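PDB 1L1J: heat shock protease HtrA from Thermotoga maritima, which probably acts as a serine endopeptidase of the heat-stress response, breaking down proteins without ATP, this chain being its protease domain. Local coordinates for residues Asn72-Gly77 and Gly181-Pro186; Leu103-Ile108 and Ile216-Lys221; Ile135-Pro140 and His145-Gly150. All coordinates share one frame; numbering follows the deposited sequence.

Contact 1: Asn72-Gly77 and Gly181-Pro186; sequences NYHVVG and GNSGGP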
loop_
_atom_site.group_PDB
_atom_site.type_symbol
_atom_site.label_atom_id
_atom_site.label_comp_id
_atom_site.label_asym_id
_atom_site.label_seq_id
_atom_site.Cartn_x
_atom_site.Cartn_y
_atom_site.Cartn_z
ATOM N N ASN A 72 3.302 -2.159 2.735
ATOM C CA ASN A 72 3.259 -3.564 3.078
ATOM C C ASN A 72 4.670 -4.075 3.349
ATOM O O ASN A 72 5.610 -3.743 2.619
ATOM C CB ASN A 72 2.596 -4.351 1.949
ATOM C CG ASN A 72 1.133 -4.617 2.219
ATOM O OD1 ASN A 72 0.363 -4.912 1.307
ATOM N ND2 ASN A 72 0.744 -4.532 3.488
ATOM N N TYR A 73 4.822 -4.865 4.412
ATOM C CA TYR A 73 6.128 -5.393 4.758
ATOM C C TYR A 73 6.693 -6.228 3.630
ATOM O O TYR A 73 7.879 -6.149 3.343
ATOM C CB TYR A 73 6.069 -6.253 6.015
ATOM C CG TYR A 73 7.440 -6.753 6.428
ATOM C CD1 TYR A 73 8.398 -5.868 6.929
ATOM C CD2 TYR A 73 7.794 -8.102 6.291
ATOM C CE1 TYR A 73 9.669 -6.305 7.279
ATOM C CE2 TYR A 73 9.065 -8.552 6.639
ATOM C CZ TYR A 73 9.996 -7.644 7.134
ATOM O OH TYR A 73 11.259 -8.057 7.487
ATOM N N HIS A 74 5.854 -7.037 2.990
ATOM C CA HIS A 74 6.337 -7.874 1.899
ATOM C C HIS A 74 6.923 -6.999 0.803
ATOM O O HIS A 74 7.811 -7.418 0.068
ATOM C CB HIS A 74 5.211 -8.761 1.335
ATOM C CG HIS A 74 4.129 -8.008 0.613
ATOM N ND1 HIS A 74 2.808 -8.048 1.006
ATOM C CD2 HIS A 74 4.165 -7.233 -0.497
ATOM C CE1 HIS A 74 2.080 -7.330 0.171
ATOM N NE2 HIS A 74 2.881 -6.825 -0.750
ATOM N N VAL A 75 6.435 -5.772 0.696
ATOM C CA VAL A 75 6.949 -4.873 -0.321
ATOM C C VAL A 75 8.388 -4.545 0.056
ATOM O O VAL A 75 9.313 -5.129 -0.497
ATOM C CB VAL A 75 6.076 -3.583 -0.428
ATOM C CG1 VAL A 75 6.726 -2.558 -1.347
ATOM C CG2 VAL A 75 4.702 -3.953 -0.972
ATOM N N VAL A 76 8.569 -3.640 1.017
ATOM C CA VAL A 76 9.896 -3.233 1.479
ATOM C C VAL A 76 10.631 -4.362 2.196
ATOM O O VAL A 76 11.791 -4.638 1.903
ATOM C CB VAL A 76 9.807 -2.017 2.426
ATOM C CG1 VAL A 76 11.135 -1.801 3.130
ATOM C CG2 VAL A 76 9.435 -0.772 1.634
ATOM N N GLY A 77 9.956 -5.010 3.137
ATOM C CA GLY A 77 10.575 -6.102 3.873
ATOM C C GLY A 77 11.964 -5.764 4.380
ATOM O O GLY A 77 12.298 -4.589 4.559
ATOM N N GLY A 181 -0.416 -4.073 -7.877
ATOM C CA GLY A 181 -0.395 -2.742 -8.447
ATOM C C GLY A 181 -0.842 -1.650 -7.505
ATOM O O GLY A 181 -0.749 -0.481 -7.848
ATOM N N ASN A 182 -1.366 -2.012 -6.338
ATOM C CA ASN A 182 -1.786 -1.006 -5.364
ATOM C C ASN A 182 -1.598 -1.483 -3.920
ATOM O O ASN A 182 -2.062 -0.839 -2.972
ATOM C CB ASN A 182 -3.239 -0.552 -5.591
ATOM C CG ASN A 182 -4.235 -1.674 -5.458
ATOM O OD1 ASN A 182 -4.045 -2.608 -4.675
ATOM N ND2 ASN A 182 -5.319 -1.581 -6.211
ATOM N N SER A 183 -0.911 -2.618 -3.782
ATOM C CA SER A 183 -0.569 -3.211 -2.491
ATOM C C SER A 183 0.298 -2.138 -1.826
ATOM O O SER A 183 1.133 -1.525 -2.492
ATOM C CB SER A 183 0.266 -4.480 -2.730
ATOM O OG SER A 183 -0.077 -5.545 -1.850
ATOM N N GLY A 184 0.107 -1.888 -0.538
ATOM C CA GLY A 184 0.911 -0.872 0.114
ATOM C C GLY A 184 0.302 0.513 0.031
ATOM O O GLY A 184 0.608 1.365 0.857
ATOM N N GLY A 185 -0.536 0.767 -0.966
ATOM C CA GLY A 185 -1.182 2.072 -1.073
ATOM C C GLY A 185 -2.274 2.175 -0.008
ATOM O O GLY A 185 -2.423 1.254 0.796
ATOM N N PRO A 186 -3.055 3.260 0.042
ATOM C CA PRO A 186 -4.065 3.255 1.102
ATOM C C PRO A 186 -5.458 2.877 0.607
ATOM O O PRO A 186 -5.733 2.907 -0.597
ATOM C CB PRO A 186 -4.022 4.691 1.602
ATOM C CG PRO A 186 -3.884 5.444 0.310
ATOM C CD PRO A 186 -2.838 4.629 -0.463
#
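N72 and S183 bring their polar ends together beside the imidazole of H74, with N72 and G184 the closest backbone pair, 4.6 Å between CA atoms. On this buried, tighter side OD1 of N72 lies 3.2 Å from OG of S183; the geometry fits a bond donated by the hydroxyl, but it is doubtful, since the placing of OG is uncertain. OG is also modelled within bonding range of the backbone N of A200, with the same doubt. The other branch of the amide, ND2, bonds to the carbonyl O of D104. G184 sits in the type II turn N182-G185, where its positive phi of 89° suits the third position.

The looser side is H74, which is partly exposed. Its CG lies between the backbone N and carbonyl carbon (chi1 68°), a setting that swings the ring toward S183. OG then stands at the ring edge, in its plane, 3.4 Å from NE2, while CB of N72 lies over one ring face. ND1 bonds to OD1 of D104, consistent with the predicted Ser-His-Asp charge relay.

The short helix 73-76 packs V75 and V76 on I20 of strand 17-23, and the S183 loop runs into strand 186-188.

Contact 2: Leu103-Ile108 and Ile216-Lys221; sequences LDIAVI and INTVKK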
loop_
_atom_site.group_PDB
_atom_site.type_symbol
_atom_site.label_atom_id
_atom_site.label_comp_id
_atom_site.label_asym_id
_atom_site.label_seq_id
_atom_site.Cartn_x
_atom_site.Cartn_y
_atom_site.Cartn_z
ATOM N N LEU A 103 1.976 -9.259 10.443
ATOM C CA LEU A 103 0.846 -8.339 10.275
ATOM C C LEU A 103 0.944 -7.754 8.867
ATOM O O LEU A 103 -0.053 -7.370 8.246
ATOM C CB LEU A 103 0.937 -7.203 11.290
ATOM C CG LEU A 103 0.926 -7.610 12.758
ATOM C CD1 LEU A 103 1.405 -6.447 13.600
ATOM C CD2 LEU A 103 -0.469 -8.060 13.160
ATOM N N ASP A 104 2.184 -7.701 8.396
ATOM C CA ASP A 104 2.568 -7.185 7.091
ATOM C C ASP A 104 2.446 -5.671 6.971
ATOM O O ASP A 104 2.008 -5.149 5.946
ATOM C CB ASP A 104 1.785 -7.866 5.967
ATOM C CG ASP A 104 2.429 -7.648 4.604
ATOM O OD1 ASP A 104 1.824 -8.024 3.578
ATOM O OD2 ASP A 104 3.550 -7.099 4.559
ATOM N N ILE A 105 2.836 -4.980 8.039
ATOM C CA ILE A 105 2.838 -3.522 8.085
ATOM C C ILE A 105 4.313 -3.142 8.050
ATOM O O ILE A 105 5.170 -3.938 8.441
ATOM C CB ILE A 105 2.228 -2.979 9.394
ATOM C CG1 ILE A 105 0.752 -3.363 9.482
ATOM C CG2 ILE A 105 2.378 -1.471 9.454
ATOM C CD1 ILE A 105 0.037 -2.801 10.710
ATOM N N ALA A 106 4.617 -1.936 7.585
ATOM C CA ALA A 106 6.002 -1.498 7.515
ATOM C C ALA A 106 6.075 0.003 7.332
ATOM O O ALA A 106 5.425 0.553 6.454
ATOM C CB ALA A 106 6.711 -2.200 6.366
ATOM N N VAL A 107 6.867 0.664 8.167
ATOM C CA VAL A 107 7.016 2.107 8.075
ATOM C C VAL A 107 8.391 2.500 7.526
ATOM O O VAL A 107 9.411 1.868 7.816
ATOM C CB VAL A 107 6.781 2.782 9.444
ATOM C CG1 VAL A 107 7.833 2.324 10.438
ATOM C CG2 VAL A 107 6.789 4.295 9.282
ATOM N N ILE A 108 8.392 3.560 6.728
ATOM C CA ILE A 108 9.585 4.055 6.079
ATOM C C ILE A 108 9.729 5.552 6.341
ATOM O O ILE A 108 8.781 6.193 6.792
ATOM C CB ILE A 108 9.481 3.740 4.574
ATOM C CG1 ILE A 108 10.480 2.640 4.225
ATOM C CG2 ILE A 108 9.617 5.007 3.733
ATOM C CD1 ILE A 108 10.219 1.347 4.956
ATOM N N ILE A 216 -6.448 0.285 9.807
ATOM C CA ILE A 216 -5.468 1.206 10.388
ATOM C C ILE A 216 -5.384 1.094 11.904
ATOM O O ILE A 216 -4.309 1.261 12.476
ATOM C CB ILE A 216 -5.718 2.693 10.043
ATOM C CG1 ILE A 216 -7.164 2.890 9.618
ATOM C CG2 ILE A 216 -4.665 3.175 9.045
ATOM C CD1 ILE A 216 -8.146 2.518 10.693
ATOM N N ASN A 217 -6.502 0.824 12.566
ATOM C CA ASN A 217 -6.460 0.679 14.011
ATOM C C ASN A 217 -5.405 -0.341 14.384
ATOM O O ASN A 217 -4.751 -0.225 15.410
ATOM C CB ASN A 217 -7.814 0.251 14.537
ATOM C CG ASN A 217 -8.736 1.418 14.721
ATOM O OD1 ASN A 217 -8.699 2.377 13.943
ATOM N ND2 ASN A 217 -9.576 1.359 15.750
ATOM N N THR A 218 -5.236 -1.347 13.542
ATOM C CA THR A 218 -4.222 -2.346 13.797
ATOM C C THR A 218 -2.882 -1.670 13.533
ATOM O O THR A 218 -1.939 -1.826 14.296
ATOM C CB THR A 218 -4.400 -3.553 12.867
ATOM O OG1 THR A 218 -5.597 -4.246 13.237
ATOM C CG2 THR A 218 -3.205 -4.497 12.955
ATOM N N VAL A 219 -2.819 -0.898 12.455
ATOM C CA VAL A 219 -1.602 -0.193 12.081
ATOM C C VAL A 219 -1.178 0.784 13.184
ATOM O O VAL A 219 0.011 0.920 13.480
ATOM C CB VAL A 219 -1.801 0.575 10.741
ATOM C CG1 VAL A 219 -0.479 1.168 10.264
ATOM C CG2 VAL A 219 -2.372 -0.364 9.681
ATOM N N LYS A 220 -2.154 1.454 13.795
ATOM C CA LYS A 220 -1.887 2.402 14.879
ATOM C C LYS A 220 -1.248 1.673 16.069
ATOM O O LYS A 220 -0.289 2.157 16.667
ATOM C CB LYS A 220 -3.182 3.075 15.346
ATOM C CG LYS A 220 -3.850 3.983 14.333
ATOM C CD LYS A 220 -5.114 4.563 14.933
ATOM C CE LYS A 220 -5.980 5.254 13.901
ATOM N NZ LYS A 220 -7.358 5.453 14.447
ATOM N N LYS A 221 -1.791 0.513 16.418
ATOM C CA LYS A 221 -1.235 -0.249 17.517
ATOM C C LYS A 221 0.191 -0.649 17.161
ATOM O O LYS A 221 1.019 -0.849 18.048
ATOM C CB LYS A 221 -2.079 -1.498 17.809
ATOM C CG LYS A 221 -3.497 -1.181 18.285
ATOM C CD LYS A 221 -4.275 -2.425 18.734
ATOM C CE LYS A 221 -5.719 -2.059 19.100
ATOM N NZ LYS A 221 -6.469 -3.172 19.754
#
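I105 and V219 carry this contact, and what joins the two segments is apolar packing. CD1 of I105 is 3.6 Å from CG2 of V219 and 3.4 Å from its CA, so the isoleucine tip rests against the helix backbone as well as the valine branch. The second branch, CG2 of I105, meets CG1 of V219 at 4.0 Å, and the two side chains cross obliquely. An extended chain (chi2 -177°) carries CD1 that far from the strand. Flanking this pair, CG2 of T218 is 4.3 Å from CD1 of I105 and 4.5 Å from CD2 of L103; this end is nearer solvent, L103 being exposed and T218 partly so.

Polar interactions lie within the helix or lead to residues beyond the contact, and no hydrogen bond spans the two segments. ND2 of N217 bonds to OD1 of D124, OD1 of N217 accepts from the backbone N of S125, and NZ of K220 bonds to the carbonyl O of G123. On the strand side, D104 and I105 both face D100 in a G1 beta bulge; D104, with positive phi (71°), is the predicted charge-relay aspartate, and its OD1 accepts from ND1 of H74, well away from the helix.

Strand 105-109 runs between strands 68-72 and 98-100 of the antiparallel sheet. Helix 216-223 packs V219 on L70 of strand 68-72 and on I197 of strand 193-198, so it bridges that sheet and the second, mixed one.

Contact 3: Ile135-Pro140 and His145-Gly150; sequences IAIGNP and HTVTVG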
loop_
_atom_site.group_PDB
_atom_site.type_symbol
_atom_site.label_atom_id
_atom_site.label_comp_id
_atom_site.label_asym_id
_atom_site.label_seq_id
_atom_site.Cartn_x
_atom_site.Cartn_y
_atom_site.Cartn_z
ATOM N N ILE A 135 -11.915 3.428 -1.454
ATOM C CA ILE A 135 -11.171 3.784 -2.640
ATOM C C ILE A 135 -9.738 3.321 -2.460
ATOM O O ILE A 135 -9.053 3.791 -1.565
ATOM C CB ILE A 135 -11.223 5.320 -2.863
ATOM C CG1 ILE A 135 -12.642 5.839 -2.593
ATOM C CG2 ILE A 135 -10.850 5.659 -4.298
ATOM C CD1 ILE A 135 -12.782 7.346 -2.677
ATOM N N ALA A 136 -9.295 2.383 -3.287
ATOM C CA ALA A 136 -7.930 1.882 -3.202
ATOM C C ALA A 136 -7.046 2.741 -4.091
ATOM O O ALA A 136 -7.393 2.989 -5.251
ATOM C CB ALA A 136 -7.883 0.461 -3.663
ATOM N N ILE A 137 -5.921 3.223 -3.566
ATOM C CA ILE A 137 -5.032 4.043 -4.388
ATOM C C ILE A 137 -3.649 3.433 -4.463
ATOM O O ILE A 137 -3.109 2.960 -3.455
ATOM C CB ILE A 137 -4.886 5.483 -3.866
ATOM C CG1 ILE A 137 -6.261 6.130 -3.686
ATOM C CG2 ILE A 137 -4.095 6.302 -4.873
ATOM C CD1 ILE A 137 -6.255 7.633 -3.732
ATOM N N GLY A 138 -3.077 3.434 -5.663
ATOM C CA GLY A 138 -1.755 2.862 -5.848
ATOM C C GLY A 138 -0.864 3.779 -6.658
ATOM O O GLY A 138 -1.336 4.787 -7.204
ATOM N N ASN A 139 0.416 3.436 -6.768
ATOM C CA ASN A 139 1.312 4.296 -7.518
ATOM C C ASN A 139 2.624 3.637 -7.927
ATOM O O ASN A 139 3.670 4.287 -7.940
ATOM C CB ASN A 139 1.602 5.546 -6.688
ATOM C CG ASN A 139 2.320 6.616 -7.486
ATOM O OD1 ASN A 139 2.809 6.358 -8.589
ATOM N ND2 ASN A 139 2.394 7.825 -6.933
ATOM N N PRO A 140 2.583 2.347 -8.295
ATOM C CA PRO A 140 3.809 1.645 -8.690
ATOM C C PRO A 140 4.660 2.271 -9.806
ATOM O O PRO A 140 5.867 2.032 -9.863
ATOM C CB PRO A 140 3.302 0.255 -9.053
ATOM C CG PRO A 140 1.957 0.522 -9.578
ATOM C CD PRO A 140 1.407 1.513 -8.578
ATOM N N HIS A 145 -1.159 7.763 -10.388
ATOM C CA HIS A 145 -1.863 6.938 -9.422
ATOM C C HIS A 145 -2.984 6.096 -10.072
ATOM O O HIS A 145 -3.790 6.617 -10.854
ATOM C CB HIS A 145 -2.468 7.854 -8.381
ATOM C CG HIS A 145 -3.236 8.985 -8.977
ATOM N ND1 HIS A 145 -2.659 9.898 -9.830
ATOM C CD2 HIS A 145 -4.536 9.349 -8.862
ATOM C CE1 HIS A 145 -3.568 10.778 -10.213
ATOM N NE2 HIS A 145 -4.717 10.469 -9.639
ATOM N N THR A 146 -3.019 4.803 -9.755
ATOM C CA THR A 146 -4.058 3.919 -10.265
ATOM C C THR A 146 -5.151 3.892 -9.194
ATOM O O THR A 146 -4.854 4.017 -8.012
ATOM C CB THR A 146 -3.529 2.484 -10.487
ATOM O OG1 THR A 146 -2.691 2.104 -9.393
ATOM C CG2 THR A 146 -2.725 2.405 -11.764
ATOM N N VAL A 147 -6.410 3.729 -9.592
ATOM C CA VAL A 147 -7.504 3.711 -8.625
ATOM C C VAL A 147 -8.580 2.667 -8.914
ATOM O O VAL A 147 -8.930 2.442 -10.061
ATOM C CB VAL A 147 -8.173 5.111 -8.549
ATOM C CG1 VAL A 147 -9.515 5.027 -7.846
ATOM C CG2 VAL A 147 -7.259 6.082 -7.811
ATOM N N THR A 148 -9.085 2.015 -7.870
ATOM C CA THR A 148 -10.153 1.023 -8.014
ATOM C C THR A 148 -11.147 1.297 -6.905
ATOM O O THR A 148 -10.777 1.659 -5.800
ATOM C CB THR A 148 -9.665 -0.451 -7.918
ATOM O OG1 THR A 148 -9.072 -0.697 -6.643
ATOM C CG2 THR A 148 -8.651 -0.743 -9.006
ATOM N N VAL A 149 -12.419 1.144 -7.220
ATOM C CA VAL A 149 -13.461 1.431 -6.268
ATOM C C VAL A 149 -14.370 0.250 -6.011
ATOM O O VAL A 149 -14.624 -0.572 -6.888
ATOM C CB VAL A 149 -14.300 2.613 -6.761
ATOM C CG1 VAL A 149 -15.269 3.056 -5.698
ATOM C CG2 VAL A 149 -13.388 3.732 -7.139
ATOM N N GLY A 150 -14.858 0.191 -4.788
ATOM C CA GLY A 150 -15.740 -0.870 -4.384
ATOM C C GLY A 150 -16.427 -0.466 -3.097
ATOM O O GLY A 150 -16.734 0.715 -2.863
#
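I135 and V147 meet through CG2 and CG1, 3.8 Å apart, at the apolar centre of a beta hairpin that belongs to the second sheet of the trypsin-like fold. The same CG2 of I135 reaches CG2 of V149 at 4.3 Å, and CG1 of I137 lies 4.2 Å from CG2 of V147. In I135 the touching branch is set anti to the backbone N by a chi1 of -42°, which carries it toward the neighbouring strand. Helix 5-13 covers this face: V9 packs on I135, V10 on V147 and I6 on V149.

Beneath this layer the backbones pair antiparallel, their axes 4.9 Å apart at closest approach and 164° between directions. I135 with V149 and I137 with V147 are non-hydrogen-bonded pairs; A136 with T148 and G138 with T146 are hydrogen-bonded ones. Both bonds of the A136-T148 pair are fairly straight, A136 N to T148 O measuring 3.0 Å. That from G138 N to T146 O is similar, whereas T146 N, 3.1 Å from G138 O, approaches well above the carbonyl plane, with an angle of 141° at its hydrogen.

The opposite face, bearing A136, T146 and T148, is more polar. CB of A136 touches OG1 of T148, whose hydrogen bond goes to the carbonyl O of A177, and T148 also packs on N182. At the turn end, where H145 and T146 are partly exposed, P140 packs on L57 and S59 of strand 54-64. There CD of P140 also comes within 4.2 Å of OG1 of T146.

How the contacts relate
Along the chain the segments run 72-77, 103-108, 135-140, 145-150, 181-186 and 216-221, so contacts 1 and 2 interleave while contact 3 nests inside the loops closed by both. The centres of contacts 1 and 2 are about 11 Å apart, and they touch, for instance through Y73 CB and I105 O at 3.5 Å. Contacts 1 and 3 lie about 13 Å apart between centres and join where P186 O bonds to I137 N. Contacts 2 and 3, whose centres are about 19 Å apart, do not touch and flank the chain's centre on opposite sides. Contact 1 thus lies where the two sheets meet, uniting predicted catalytic residues from distant parts of the sequence, as in trypsin-like proteases.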